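Local coordinates for MgGH51 (Meripilus giganteus, PDB 6ZPV), which hydrolyses terminal alpha-L-arabinofuranosidic bonds, probably releasing arabinose from arabinose-containing polysaccharides, as a fungal family GH51 alpha-L-arabinofuranosidase, at residues Ile286-Trp290 with Ala312-Ile316; Arg378-Asn384 with Pro394-Asp398. All coordinates share one frame; numbering follows the deposited sequence.

Contact 1: Ile286-Trp290 with Ala312-Ile316; sequences IMAVW and AIDQI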
loop_
_atom_site.group_PDB
_atom_site.type_symbol
_atom_site.label_atom_id
_atom_site.label_comp_id
_atom_site.label_asym_id
_atom_site.label_seq_id
_atom_site.Cartn_x
_atom_site.Cartn_y
_atom_site.Cartn_z
ATOM N N ILE A 286 -5.553 -9.703 -4.658
ATOM C CA ILE A 286 -6.544 -9.357 -5.693
ATOM C C ILE A 286 -5.741 -8.559 -6.703
ATOM O O ILE A 286 -5.457 -7.381 -6.466
ATOM C CB ILE A 286 -7.769 -8.659 -5.132
ATOM C CG1 ILE A 286 -8.507 -9.531 -4.123
ATOM C CG2 ILE A 286 -8.667 -8.241 -6.301
ATOM C CD1 ILE A 286 -9.727 -8.929 -3.473
ATOM N N MET A 287 -5.271 -9.219 -7.761
ATOM C CA MET A 287 -4.289 -8.624 -8.661
ATOM C C MET A 287 -4.970 -8.015 -9.878
ATOM O O MET A 287 -5.729 -8.689 -10.576
ATOM C CB MET A 287 -3.283 -9.670 -9.101
ATOM C CG MET A 287 -2.182 -9.091 -9.970
ATOM S SD MET A 287 -0.882 -10.244 -10.441
ATOM C CE MET A 287 -1.785 -11.258 -11.596
ATOM N N ALA A 288 -4.683 -6.752 -10.142
ATOM C CA ALA A 288 -5.203 -6.071 -11.325
ATOM C C ALA A 288 -4.264 -6.305 -12.528
ATOM O O ALA A 288 -3.047 -6.434 -12.395
ATOM C CB ALA A 288 -5.385 -4.598 -11.089
ATOM N N VAL A 289 -4.929 -6.357 -13.697
ATOM C CA VAL A 289 -4.250 -6.333 -14.997
ATOM C C VAL A 289 -4.709 -5.102 -15.764
ATOM O O VAL A 289 -5.875 -4.720 -15.744
ATOM C CB VAL A 289 -4.459 -7.615 -15.819
ATOM C CG1 VAL A 289 -3.823 -8.790 -15.127
ATOM C CG2 VAL A 289 -5.923 -7.916 -16.147
ATOM N N TRP A 290 -3.764 -4.504 -16.490
ATOM C CA TRP A 290 -4.065 -3.391 -17.392
ATOM C C TRP A 290 -4.978 -3.882 -18.505
ATOM O O TRP A 290 -4.793 -5.004 -19.028
ATOM C CB TRP A 290 -2.735 -2.835 -17.927
ATOM C CG TRP A 290 -2.932 -1.506 -18.615
ATOM C CD1 TRP A 290 -2.982 -0.291 -17.980
ATOM C CD2 TRP A 290 -3.075 -1.223 -20.006
ATOM N NE1 TRP A 290 -3.184 0.719 -18.869
ATOM C CE2 TRP A 290 -3.235 0.171 -20.134
ATOM C CE3 TRP A 290 -2.992 -1.994 -21.178
ATOM C CZ2 TRP A 290 -3.340 0.819 -21.371
ATOM C CZ3 TRP A 290 -3.091 -1.389 -22.410
ATOM C CH2 TRP A 290 -3.251 0.022 -22.510
ATOM N N ALA A 312 -0.976 -9.699 -20.076
ATOM C CA ALA A 312 -1.705 -10.049 -18.855
ATOM C C ALA A 312 -1.641 -11.547 -18.561
ATOM O O ALA A 312 -1.530 -11.935 -17.396
ATOM C CB ALA A 312 -3.154 -9.605 -18.968
ATOM N N ILE A 313 -1.710 -12.400 -19.600
ATOM C CA ILE A 313 -1.465 -13.839 -19.401
ATOM C C ILE A 313 -0.075 -14.091 -18.824
ATOM O O ILE A 313 0.081 -14.885 -17.877
ATOM C CB ILE A 313 -1.713 -14.589 -20.718
ATOM C CG1 ILE A 313 -3.190 -14.575 -21.089
ATOM C CG2 ILE A 313 -1.191 -16.011 -20.635
ATOM C CD1 ILE A 313 -3.497 -15.039 -22.479
ATOM N N ASP A 314 0.932 -13.414 -19.380
ATOM C CA ASP A 314 2.306 -13.546 -18.883
ATOM C C ASP A 314 2.384 -13.166 -17.407
ATOM O O ASP A 314 3.020 -13.876 -16.614
ATOM C CB ASP A 314 3.243 -12.655 -19.701
ATOM C CG ASP A 314 3.434 -13.000 -21.158
ATOM O OD1 ASP A 314 3.095 -14.128 -21.566
ATOM O OD2 ASP A 314 3.897 -12.077 -21.884
ATOM N N GLN A 315 1.748 -12.053 -17.034
ATOM C CA GLN A 315 1.733 -11.603 -15.632
ATOM C C GLN A 315 1.175 -12.674 -14.690
ATOM O O GLN A 315 1.735 -12.950 -13.644
ATOM C CB GLN A 315 0.894 -10.309 -15.582
ATOM C CG GLN A 315 0.802 -9.689 -14.193
ATOM C CD GLN A 315 -0.047 -8.438 -14.199
ATOM O OE1 GLN A 315 -0.127 -7.732 -15.213
ATOM N NE2 GLN A 315 -0.687 -8.130 -13.037
ATOM N N ILE A 316 0.055 -13.250 -15.099
ATOM C CA ILE A 316 -0.575 -14.300 -14.286
ATOM C C ILE A 316 0.301 -15.558 -14.247
ATOM O O ILE A 316 0.488 -16.166 -13.169
ATOM C CB ILE A 316 -2.004 -14.573 -14.757
ATOM C CG1 ILE A 316 -2.890 -13.343 -14.553
ATOM C CG2 ILE A 316 -2.564 -15.816 -14.059
ATOM C CD1 ILE A 316 -4.213 -13.366 -15.291
HETATM O O HOH W 1 -1.161 -5.139 -15.891
#
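Gln315 reaches from helix 306-320 onto strand 284-289, passing between Met287 and Val289. Its CB starts toward the strand, and with chi1 at -179° and chi2 likewise extended the chain carries the amide the whole way across. CG lies 4.0 Å from Met287 CE, a greasy contact with the end of the thioether. CD and OE1 then pass Val289 CG1, which stands 3.8 Å from OE1. At the tip, NE2 gives a hydrogen bond to Ala288 O at 3.0 Å, approaching 27° out of the carbonyl plane with an N-H...O angle of 148°. A second, weak bond joins NE2 to Met287 SD at 3.4 Å; it is the straighter of the two, but sulfur is a poor acceptor. One water accepts a hydrogen bond from Trp290 N and donates one to Gln315 OE1. Both ends of the buried amide are therefore engaged, and its rotation is set by unlike partners. Glutamine suits the place because it is long enough to reach the strand backbone from the helix and can both give and accept.

Apolar contacts flank this polar centre. The bend at chi3 of Met287 brings CE to 3.8 Å from Ile316 CG1, while the small Ala312 lets the helix come close, its CB 3.9 Å from Val289 CB.

The helix runs nearly antiparallel to the strand, as in the return leg of a beta-alpha unit. Strands 224-227 and 345-348 flank strand 284-289 in the parallel sheet, and Leu370 of helix 359-373 packs against Ala312 and Ile316.

Contact 2: Arg378-Asn384 with Pro394-Asp398; sequences RFIATTN and PQSYD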
loop_
_atom_site.group_PDB
_atom_site.type_symbol
_atom_site.label_atom_id
_atom_site.label_comp_id
_atom_site.label_asym_id
_atom_site.label_seq_id
_atom_site.Cartn_x
_atom_site.Cartn_y
_atom_site.Cartn_z
ATOM N N ARG A 378 -11.301 -16.072 -10.598
ATOM C CA ARG A 378 -12.505 -15.255 -10.664
ATOM C C ARG A 378 -12.137 -13.844 -11.119
ATOM O O ARG A 378 -11.336 -13.163 -10.477
ATOM C CB ARG A 378 -13.224 -15.217 -9.314
ATOM C CG ARG A 378 -14.638 -14.676 -9.351
ATOM C CD ARG A 378 -15.273 -14.555 -7.970
ATOM N NE ARG A 378 -16.719 -14.371 -8.014
ATOM C CZ ARG A 378 -17.629 -15.274 -7.706
ATOM N NH1 ARG A 378 -17.292 -16.535 -7.435
ATOM N NH2 ARG A 378 -18.934 -14.919 -7.770
ATOM N N PHE A 379 -12.712 -13.400 -12.223
ATOM C CA PHE A 379 -12.412 -12.098 -12.821
ATOM C C PHE A 379 -13.406 -11.047 -12.371
ATOM O O PHE A 379 -14.635 -11.246 -12.430
ATOM C CB PHE A 379 -12.327 -12.193 -14.351
ATOM C CG PHE A 379 -11.117 -13.003 -14.788
ATOM C CD1 PHE A 379 -9.870 -12.385 -14.872
ATOM C CD2 PHE A 379 -11.189 -14.362 -14.996
ATOM C CE1 PHE A 379 -8.728 -13.110 -15.183
ATOM C CE2 PHE A 379 -10.044 -15.091 -15.271
ATOM C CZ PHE A 379 -8.819 -14.477 -15.356
ATOM N N ILE A 380 -12.897 -9.882 -11.975
ATOM C CA ILE A 380 -13.714 -8.791 -11.390
ATOM C C ILE A 380 -13.805 -7.637 -12.389
ATOM O O ILE A 380 -12.762 -7.112 -12.840
ATOM C CB ILE A 380 -13.085 -8.317 -10.069
ATOM C CG1 ILE A 380 -12.832 -9.440 -9.075
ATOM C CG2 ILE A 380 -13.917 -7.224 -9.490
ATOM C CD1 ILE A 380 -11.880 -9.121 -7.984
ATOM N N ALA A 381 -15.035 -7.215 -12.694
ATOM C CA ALA A 381 -15.326 -6.098 -13.588
ATOM C C ALA A 381 -15.293 -4.772 -12.806
ATOM O O ALA A 381 -15.648 -4.736 -11.612
ATOM C CB ALA A 381 -16.654 -6.329 -14.256
ATOM N N THR A 382 -14.982 -3.688 -13.535
ATOM C CA THR A 382 -14.772 -2.409 -12.882
ATOM C C THR A 382 -15.711 -1.308 -13.349
ATOM O O THR A 382 -15.654 -0.180 -12.823
ATOM C CB THR A 382 -13.323 -1.938 -13.119
ATOM O OG1 THR A 382 -13.256 -1.564 -14.490
ATOM C CG2 THR A 382 -12.294 -2.966 -12.726
ATOM N N THR A 383 -16.564 -1.570 -14.346
ATOM C CA THR A 383 -17.628 -0.655 -14.684
ATOM C C THR A 383 -18.682 -0.634 -13.540
ATOM O O THR A 383 -18.666 -1.507 -12.660
ATOM C CB THR A 383 -18.257 -1.044 -16.029
ATOM O OG1 THR A 383 -18.291 -2.476 -16.162
ATOM C CG2 THR A 383 -17.492 -0.429 -17.183
ATOM N N ASN A 384 -19.598 0.326 -13.637
ATOM C CA ASN A 384 -20.730 0.329 -12.692
ATOM C C ASN A 384 -21.528 -0.956 -12.910
ATOM O O ASN A 384 -21.686 -1.444 -14.085
ATOM C CB ASN A 384 -21.628 1.544 -12.946
ATOM C CG ASN A 384 -20.924 2.844 -12.671
ATOM O OD1 ASN A 384 -20.089 2.937 -11.772
ATOM N ND2 ASN A 384 -21.293 3.872 -13.424
ATOM N N PRO A 394 -20.091 -11.010 -15.658
ATOM C CA PRO A 394 -19.127 -10.924 -14.582
ATOM C C PRO A 394 -19.600 -11.698 -13.357
ATOM O O PRO A 394 -20.723 -11.471 -12.901
ATOM C CB PRO A 394 -19.001 -9.440 -14.268
ATOM C CG PRO A 394 -19.597 -8.750 -15.409
ATOM C CD PRO A 394 -20.627 -9.686 -15.994
ATOM N N GLN A 395 -18.663 -12.455 -12.764
ATOM C CA GLN A 395 -18.973 -13.076 -11.472
ATOM C C GLN A 395 -18.855 -12.096 -10.320
ATOM O O GLN A 395 -19.453 -12.377 -9.257
ATOM C CB GLN A 395 -18.056 -14.258 -11.255
ATOM C CG GLN A 395 -18.252 -15.353 -12.280
ATOM C CD GLN A 395 -17.543 -16.566 -11.791
ATOM O OE1 GLN A 395 -16.319 -16.721 -11.988
ATOM N NE2 GLN A 395 -18.323 -17.403 -11.119
ATOM N N SER A 396 -18.115 -11.025 -10.479
ATOM C CA SER A 396 -17.913 -10.012 -9.431
ATOM C C SER A 396 -17.774 -8.631 -10.054
ATOM O O SER A 396 -17.250 -8.489 -11.197
ATOM C CB SER A 396 -16.705 -10.325 -8.627
ATOM O OG SER A 396 -16.751 -11.541 -7.919
ATOM N N TYR A 397 -18.134 -7.631 -9.274
ATOM C CA TYR A 397 -17.898 -6.211 -9.563
ATOM C C TYR A 397 -17.160 -5.563 -8.387
ATOM O O TYR A 397 -17.421 -5.920 -7.224
ATOM C CB TYR A 397 -19.207 -5.439 -9.748
ATOM C CG TYR A 397 -19.793 -5.529 -11.142
ATOM C CD1 TYR A 397 -19.297 -4.707 -12.149
ATOM C CD2 TYR A 397 -20.827 -6.374 -11.499
ATOM C CE1 TYR A 397 -19.800 -4.707 -13.426
ATOM C CE2 TYR A 397 -21.332 -6.396 -12.785
ATOM C CZ TYR A 397 -20.829 -5.553 -13.767
ATOM O OH TYR A 397 -21.387 -5.528 -15.007
ATOM N N ASP A 398 -16.293 -4.591 -8.699
ATOM C CA ASP A 398 -15.598 -3.730 -7.759
ATOM C C ASP A 398 -16.346 -2.399 -7.682
ATOM O O ASP A 398 -16.488 -1.706 -8.713
ATOM C CB ASP A 398 -14.140 -3.510 -8.161
ATOM C CG ASP A 398 -13.327 -2.687 -7.168
ATOM O OD1 ASP A 398 -13.925 -2.335 -6.107
ATOM O OD2 ASP A 398 -12.146 -2.366 -7.462
HETATM O O HOH W 2 -16.087 -12.978 -13.978
HETATM O O HOH W 3 -14.629 -15.257 -13.530
HETATM O O HOH W 4 -14.839 0.041 -10.129
HETATM O O HOH W 5 -20.946 -3.140 -16.173
HETATM O O HOH W 6 -18.954 -1.715 -9.946
#
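Arg378 carries its side chain across Gln395 to reach Ser396. CG stands anti to the backbone N (chi1 -166°) and the chain stays extended to NE, which brings the guanidinium to the start of strand 396-403. NE donates to Ser396 OG at 2.8 Å, and NH2 to Gln395 O at 3.0 Å, the latter from well above the carbonyl plane. Gln395 CB covers one guanidinium face, 3.5 Å from NE, and the Gln395 amide makes an offset stack on the guanidinium, planes 17° apart, with NE2 toward its rim. Arginine suits this partly exposed position, where its aliphatic part packs and its flat head gives two bonds at once. Ser396, small and polar, meets the guanidinium at its edge, and its hydroxyl is also bonded to Thr424 on the next strand.

Tyr397 is the other large contributor. Its CE1 lies 3.6 Å from Ala381 CB, which packs between the ring and Pro394 CB. Thr383 O lies obliquely to the ring, near CD1, and Thr383 OG1 is at the ring edge, in plane. The Tyr397 OH bonds to Trp386 N and, through one water, to Thr383 OG1 and Asn384 O.

Between these groups the backbones pair directly: Ala381 N donates to Ser396 O, and Asp398 N to Ala381 O at 3.0 Å, the second nearly along the C=O axis. Waters bridge Phe379 O to Gln395 N and Thr382 O to Asp398 O where the chains diverge. Parallel strands side by side in an eight-stranded parallel sheet are characteristic of the (beta/alpha)8 barrel of the GH51 catalytic domain.

Both contacts belong to one eight-stranded parallel sheet, in which strand 345-348 separates strand 284-289 of contact 1 from strand 378-381 of contact 2. Contact 1 joins a strand to an outer helix and is buried throughout; contact 2 joins two neighbouring strands and runs from a buried middle to exposed ends at Gln395 and Asn384. The chemistry follows: a side-chain amide bridges helix to strand in the first, whereas backbone hydrogen bonds, an arginine and several waters hold the second, which buries about twice the surface. They meet where Ile286 CG2 packs 3.7 Å from Ile380 CD1, and helix 359-373 touches both, with Leu370 against Ile316 and Phe379.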